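Local coordinates for protein subclass B1 metallo-beta-lactamase (Myroides odoratimimus, PDB 6T5L) that probably hydrolyses beta-lactam antibiotics, carbapenems included, as a zinc-dependent subclass B1 metallo-beta-lactamase, at residues A[74-78]-A[107-113]; A[114-119]-A[135-140]. All blocks are in the same frame, centred on the assembly; numbering follows the deposited sequence.

Contact 1: A[74-78]-A[107-113]; sequences SLELI and EFENHNI
The carbonyl oxygen of Glu107, 4.0 Å from Ile78 CD1 across the contact, is gripped twice by His111. His111 ND1 donates to Glu107 O at 2.8 Å, a nearly straight bond (166°) in the plane of the imidazole. The backbone N of His111 comes to the same oxygen from the opposite face of the carbonyl, with a longer bond. The ND1 bond holds the ring's rotation, with one face to Ile78, whose CG2 sits above it toward the rim, 3.7 Å from CD2 of His111. Ile78 works with both branches: its CG1, anti to the carbonyl carbon (chi1 -66°), carries CD1 over the middle of the Phe108 ring, a CH-pi contact of 4.0 Å from CD1 to the ring centroid. The same methyl meets CD1 of Ile113 tip to tip. At the edge of the phenyl ring, Ser74 OG lies in plane, 3.6 Å from CE1 of Phe108. Glu107 lays its bent chain against Leu75, CG touching the backbone N. A Schellman motif with Asn112 as C-prime residue ends helix 105-110 and brings Ile113 beside Ile89 of strand 88-93, which Ile78 also touches. No hydrogen bond crosses here: helix 71-83 is joined to helix 105-110 and the turn after it by methyl-on-ring and aliphatic contacts, while the Glu107 carbonyl is held by His111 and Ser74 OG by Asp70 O.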
loop_
_atom_site.group_PDB
_atom_site.type_symbol
_atom_site.label_atom_id
_atom_site.label_comp_id
_atom_site.label_asym_id
_atom_site.label_seq_id
_atom_site.Cartn_x
_atom_site.Cartn_y
_atom_site.Cartn_z
ATOM N N SER A 74 -4.063 13.168 -0.127
ATOM C CA SER A 74 -3.720 12.688 -1.455
ATOM C C SER A 74 -3.253 13.838 -2.355
ATOM O O SER A 74 -2.264 13.698 -3.087
ATOM C CB SER A 74 -4.935 11.979 -2.067
ATOM O OG SER A 74 -5.259 10.771 -1.394
ATOM N N LEU A 75 -3.948 14.987 -2.319
ATOM C CA LEU A 75 -3.479 16.140 -3.095
ATOM C C LEU A 75 -2.099 16.631 -2.618
ATOM O O LEU A 75 -1.255 17.038 -3.434
ATOM C CB LEU A 75 -4.500 17.288 -3.003
ATOM C CG LEU A 75 -4.222 18.606 -3.713
ATOM C CD1 LEU A 75 -4.050 18.426 -5.255
ATOM C CD2 LEU A 75 -5.346 19.764 -3.454
ATOM N N GLU A 76 -1.850 16.651 -1.292
ATOM C CA GLU A 76 -0.493 16.975 -0.850
ATOM C C GLU A 76 0.523 16.004 -1.439
ATOM O O GLU A 76 1.589 16.420 -1.874
ATOM C CB GLU A 76 -0.346 17.002 0.674
ATOM C CG GLU A 76 -1.136 18.147 1.351
ATOM C CD GLU A 76 -0.845 18.325 2.850
ATOM O OE1 GLU A 76 0.280 18.015 3.316
ATOM O OE2 GLU A 76 -1.794 18.743 3.569
ATOM N N LEU A 77 0.207 14.714 -1.493
ATOM C CA LEU A 77 1.153 13.733 -2.052
ATOM C C LEU A 77 1.390 13.953 -3.557
ATOM O O LEU A 77 2.543 13.980 -4.026
ATOM C CB LEU A 77 0.624 12.334 -1.802
ATOM C CG LEU A 77 1.407 11.184 -2.430
ATOM C CD1 LEU A 77 2.819 11.222 -1.962
ATOM C CD2 LEU A 77 0.849 9.879 -2.055
ATOM N N ILE A 78 0.318 14.133 -4.318
ATOM C CA ILE A 78 0.431 14.348 -5.776
ATOM C C ILE A 78 1.240 15.609 -6.079
ATOM O O ILE A 78 2.173 15.590 -6.893
ATOM C CB ILE A 78 -0.974 14.410 -6.405
ATOM C CG1 ILE A 78 -1.647 13.034 -6.281
ATOM C CG2 ILE A 78 -0.883 14.884 -7.864
ATOM C CD1 ILE A 78 -3.183 13.016 -6.488
ATOM N N GLU A 107 -9.228 12.170 -5.751
ATOM C CA GLU A 107 -8.218 13.154 -6.076
ATOM C C GLU A 107 -7.252 12.596 -7.114
ATOM O O GLU A 107 -6.822 13.308 -8.030
ATOM C CB GLU A 107 -7.542 13.576 -4.778
ATOM C CG GLU A 107 -6.705 14.743 -4.891
ATOM C CD GLU A 107 -7.474 16.001 -5.255
ATOM O OE1 GLU A 107 -8.375 16.424 -4.540
ATOM O OE2 GLU A 107 -7.157 16.525 -6.317
ATOM N N PHE A 108 -6.948 11.302 -7.013
ATOM C CA PHE A 108 -6.106 10.639 -8.011
ATOM C C PHE A 108 -6.824 10.574 -9.348
ATOM O O PHE A 108 -6.234 10.859 -10.417
ATOM C CB PHE A 108 -5.727 9.213 -7.566
ATOM C CG PHE A 108 -4.585 9.168 -6.590
ATOM C CD1 PHE A 108 -4.799 9.503 -5.271
ATOM C CD2 PHE A 108 -3.278 8.760 -6.982
ATOM C CE1 PHE A 108 -3.747 9.494 -4.352
ATOM C CE2 PHE A 108 -2.213 8.770 -6.026
ATOM C CZ PHE A 108 -2.442 9.117 -4.760
ATOM N N GLU A 109 -8.097 10.211 -9.321
ATOM C CA GLU A 109 -8.842 10.125 -10.586
ATOM C C GLU A 109 -8.924 11.501 -11.279
ATOM O O GLU A 109 -8.856 11.591 -12.519
ATOM C CB GLU A 109 -10.233 9.542 -10.331
ATOM C CG GLU A 109 -10.213 8.103 -9.848
ATOM C CD GLU A 109 -11.611 7.493 -9.764
ATOM O OE1 GLU A 109 -12.469 8.115 -9.127
ATOM O OE2 GLU A 109 -11.854 6.395 -10.321
ATOM N N ASN A 110 -8.984 12.578 -10.493
ATOM C CA ASN A 110 -9.066 13.918 -11.047
ATOM C C ASN A 110 -7.759 14.388 -11.633
ATOM O O ASN A 110 -7.766 15.333 -12.433
ATOM C CB ASN A 110 -9.510 14.907 -9.998
ATOM C CG ASN A 110 -11.015 14.821 -9.730
ATOM O OD1 ASN A 110 -11.725 14.048 -10.379
ATOM N ND2 ASN A 110 -11.482 15.542 -8.729
ATOM N N HIS A 111 -6.652 13.755 -11.280
ATOM C CA HIS A 111 -5.412 13.991 -11.991
ATOM C C HIS A 111 -5.191 12.954 -13.092
ATOM O O HIS A 111 -4.076 12.836 -13.588
ATOM C CB HIS A 111 -4.230 14.010 -11.015
ATOM C CG HIS A 111 -4.236 15.196 -10.093
ATOM N ND1 HIS A 111 -5.138 15.330 -9.063
ATOM C CD2 HIS A 111 -3.461 16.311 -10.059
ATOM C CE1 HIS A 111 -4.948 16.488 -8.453
ATOM N NE2 HIS A 111 -3.923 17.097 -9.028
ATOM N N ASN A 112 -6.220 12.197 -13.470
ATOM C CA ASN A 112 -6.098 11.132 -14.458
ATOM C C ASN A 112 -4.898 10.207 -14.219
ATOM O O ASN A 112 -4.173 9.850 -15.144
ATOM C CB ASN A 112 -6.053 11.744 -15.832
ATOM C CG ASN A 112 -7.221 12.694 -16.053
ATOM O OD1 ASN A 112 -8.335 12.240 -16.073
ATOM N ND2 ASN A 112 -6.967 14.001 -16.193
ATOM N N ILE A 113 -4.734 9.765 -12.969
ATOM C CA ILE A 113 -3.794 8.697 -12.624
ATOM C C ILE A 113 -4.493 7.361 -12.793
ATOM O O ILE A 113 -5.494 7.084 -12.127
ATOM C CB ILE A 113 -3.274 8.853 -11.194
ATOM C CG1 ILE A 113 -2.470 10.178 -11.079
ATOM C CG2 ILE A 113 -2.376 7.687 -10.810
ATOM C CD1 ILE A 113 -2.347 10.679 -9.642
#

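Contact 2: A[114-119]-A[135-140]; sequences QTYVSK and PTKDFD
Tyr116, Val117 and Ser118 pair in parallel with Lys137, Asp138 and Phe139, the two strands of a beta-alpha-beta unit whose crossover contains helix 119-127. Four backbone hydrogen bonds alternate along the ladder: Lys137 N to Thr115 O, Val117 N to Lys137 O, Phe139 N to Val117 O, and Lys119 N to Phe139 O at 2.9 Å. The last bond is made at the first turn of the helix, just after its N-cap residue Ser118, whose OG is hydrogen-bonded to Thr121.

Side-chain polar bonds extend the pairing at the N-terminal end. Gln114 folds back through its bent chi2 (59°), and its NE2 donates to Pro135 O at 3.1 Å, on a lone pair in the carbonyl plane, and also to Thr115 O. Thr115 O thus accepts from NE2 and Lys137 N. One water bridges Gln114 OE1 and Pro135 O, and a second joins Thr115 N to that same carbonyl.

Apolar contacts fall on both faces. Lys137 runs alongside Tyr116, pointing the same way, with its CB 3.6 Å from CD2 of the ring. Phe139 CG stands between its backbone N and carbonyl carbon (chi1 63°), which lays the phenyl over the neighbouring strand: Ser118 CA lies above the ring centre, 3.7 Å from the plane. On the face of Val117 and Asp138, Val117 CG1 packs on Thr136, and both side chains touch Ile122 of the helix.

A salt bridge closes the far end, long and weak, with Lys119 NZ 3.4 Å from OD1 of Asp140.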
loop_
_atom_site.group_PDB
_atom_site.type_symbol
_atom_site.label_atom_id
_atom_site.label_comp_id
_atom_site.label_asym_id
_atom_site.label_seq_id
_atom_site.Cartn_x
_atom_site.Cartn_y
_atom_site.Cartn_z
ATOM N N GLN A 114 -3.995 6.540 -13.704
ATOM C CA GLN A 114 -4.579 5.220 -13.914
ATOM C C GLN A 114 -4.574 4.395 -12.622
ATOM O O GLN A 114 -3.555 4.273 -11.939
ATOM C CB GLN A 114 -3.817 4.466 -14.992
ATOM C CG GLN A 114 -4.444 3.143 -15.357
ATOM C CD GLN A 114 -5.879 3.320 -15.861
ATOM O OE1 GLN A 114 -6.117 4.037 -16.824
ATOM N NE2 GLN A 114 -6.828 2.635 -15.226
ATOM N N THR A 115 -5.736 3.842 -12.293
ATOM C CA THR A 115 -5.896 2.889 -11.211
ATOM C C THR A 115 -5.701 1.463 -11.716
ATOM O O THR A 115 -6.267 1.083 -12.745
ATOM C CB THR A 115 -7.298 3.025 -10.607
ATOM O OG1 THR A 115 -7.415 4.354 -10.125
ATOM C CG2 THR A 115 -7.509 2.076 -9.462
ATOM N N TYR A 116 -4.927 0.689 -10.976
ATOM C CA TYR A 116 -4.732 -0.737 -11.241
ATOM C C TYR A 116 -5.184 -1.518 -10.025
ATOM O O TYR A 116 -4.654 -1.300 -8.933
ATOM C CB TYR A 116 -3.264 -1.052 -11.500
ATOM C CG TYR A 116 -2.690 -0.461 -12.762
ATOM C CD1 TYR A 116 -2.227 0.825 -12.761
ATOM C CD2 TYR A 116 -2.642 -1.177 -13.954
ATOM C CE1 TYR A 116 -1.690 1.403 -13.875
ATOM C CE2 TYR A 116 -2.110 -0.607 -15.091
ATOM C CZ TYR A 116 -1.637 0.704 -15.025
ATOM O OH TYR A 116 -1.062 1.358 -16.084
ATOM N N VAL A 117 -6.157 -2.410 -10.178
ATOM C CA VAL A 117 -6.735 -3.041 -8.999
ATOM C C VAL A 117 -7.183 -4.449 -9.332
ATOM O O VAL A 117 -7.486 -4.797 -10.496
ATOM C CB VAL A 117 -7.893 -2.160 -8.451
ATOM C CG1 VAL A 117 -8.897 -1.878 -9.562
ATOM C CG2 VAL A 117 -8.584 -2.788 -7.213
ATOM N N SER A 118 -7.168 -5.280 -8.313
ATOM C CA SER A 118 -7.507 -6.665 -8.525
ATOM C C SER A 118 -9.015 -6.789 -8.670
ATOM O O SER A 118 -9.792 -5.966 -8.164
ATOM C CB SER A 118 -7.019 -7.534 -7.350
ATOM O OG SER A 118 -7.965 -7.592 -6.301
ATOM N N LYS A 119 -9.421 -7.887 -9.291
ATOM C CA LYS A 119 -10.839 -8.110 -9.576
ATOM C C LYS A 119 -11.637 -8.383 -8.302
ATOM O O LYS A 119 -12.705 -7.805 -8.112
ATOM C CB LYS A 119 -10.994 -9.250 -10.571
ATOM C CG LYS A 119 -10.582 -8.869 -12.001
ATOM C CD LYS A 119 -10.707 -10.033 -12.983
ATOM C CE LYS A 119 -10.417 -9.606 -14.403
ATOM N NZ LYS A 119 -10.361 -10.793 -15.307
ATOM N N PRO A 135 -12.583 4.283 -15.515
ATOM C CA PRO A 135 -12.302 2.870 -15.833
ATOM C C PRO A 135 -10.964 2.418 -15.260
ATOM O O PRO A 135 -9.933 3.107 -15.372
ATOM C CB PRO A 135 -12.316 2.847 -17.372
ATOM C CG PRO A 135 -13.341 3.911 -17.735
ATOM C CD PRO A 135 -12.975 5.031 -16.736
ATOM N N THR A 136 -10.996 1.246 -14.619
ATOM C CA THR A 136 -9.805 0.672 -14.017
ATOM C C THR A 136 -9.114 -0.315 -14.972
ATOM O O THR A 136 -9.704 -0.824 -15.919
ATOM C CB THR A 136 -10.190 -0.060 -12.711
ATOM O OG1 THR A 136 -11.212 -1.034 -12.998
ATOM C CG2 THR A 136 -10.731 0.922 -11.653
ATOM N N LYS A 137 -7.847 -0.583 -14.696
ATOM C CA LYS A 137 -7.127 -1.697 -15.303
ATOM C C LYS A 137 -7.089 -2.805 -14.255
ATOM O O LYS A 137 -6.645 -2.572 -13.127
ATOM C CB LYS A 137 -5.726 -1.269 -15.773
ATOM C CG LYS A 137 -5.835 -0.770 -17.231
ATOM C CD LYS A 137 -4.669 0.022 -17.730
ATOM C CE LYS A 137 -4.685 0.022 -19.251
ATOM N NZ LYS A 137 -3.875 1.093 -19.871
ATOM N N ASP A 138 -7.645 -3.970 -14.584
ATOM C CA ASP A 138 -7.933 -5.001 -13.587
ATOM C C ASP A 138 -6.986 -6.187 -13.690
ATOM O O ASP A 138 -6.528 -6.532 -14.772
ATOM C CB ASP A 138 -9.366 -5.518 -13.729
ATOM C CG ASP A 138 -10.382 -4.392 -13.746
ATOM O OD1 ASP A 138 -10.011 -3.263 -13.349
ATOM O OD2 ASP A 138 -11.538 -4.641 -14.134
ATOM N N PHE A 139 -6.736 -6.861 -12.573
ATOM C CA PHE A 139 -5.885 -8.033 -12.638
ATOM C C PHE A 139 -6.416 -9.101 -11.703
ATOM O O PHE A 139 -7.081 -8.812 -10.703
ATOM C CB PHE A 139 -4.417 -7.690 -12.314
ATOM C CG PHE A 139 -4.169 -7.167 -10.899
ATOM C CD1 PHE A 139 -4.293 -5.840 -10.611
ATOM C CD2 PHE A 139 -3.801 -8.032 -9.872
ATOM C CE1 PHE A 139 -4.062 -5.338 -9.338
ATOM C CE2 PHE A 139 -3.552 -7.538 -8.599
ATOM C CZ PHE A 139 -3.668 -6.188 -8.341
ATOM N N ASP A 140 -6.174 -10.353 -12.069
ATOM C CA ASP A 140 -6.733 -11.426 -11.260
ATOM C C ASP A 140 -5.891 -11.602 -10.006
ATOM O O ASP A 140 -6.345 -11.323 -8.887
ATOM C CB ASP A 140 -6.793 -12.710 -12.085
ATOM C CG ASP A 140 -7.853 -12.629 -13.158
ATOM O OD1 ASP A 140 -9.036 -12.588 -12.778
ATOM O OD2 ASP A 140 -7.510 -12.563 -14.368
HETATM O O HOH W 1 -8.883 5.233 -16.753
HETATM O O HOH W 2 -8.437 4.950 -13.295
#

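Overall arrangement
The two contacts follow one another along the chain: Ile113 ends one and Gln114 begins the other, with centres about 17 Å apart. They share no secondary-structure element. Contact 1 is buried and joins a helix to another helix and its C-terminal turn through side chains; contact 2 is only partly buried and joins two strands mainly through backbone bonds, with two bridging waters and exposed charged side chains. Strand 88-93 touches both: Ile89 and Leu92 meet side chains of contact 1, while the backbone of Leu92 bonds to Gln114 and Tyr116. The chain thus passes from a helix packed on this edge strand to a small parallel pair attached beside it.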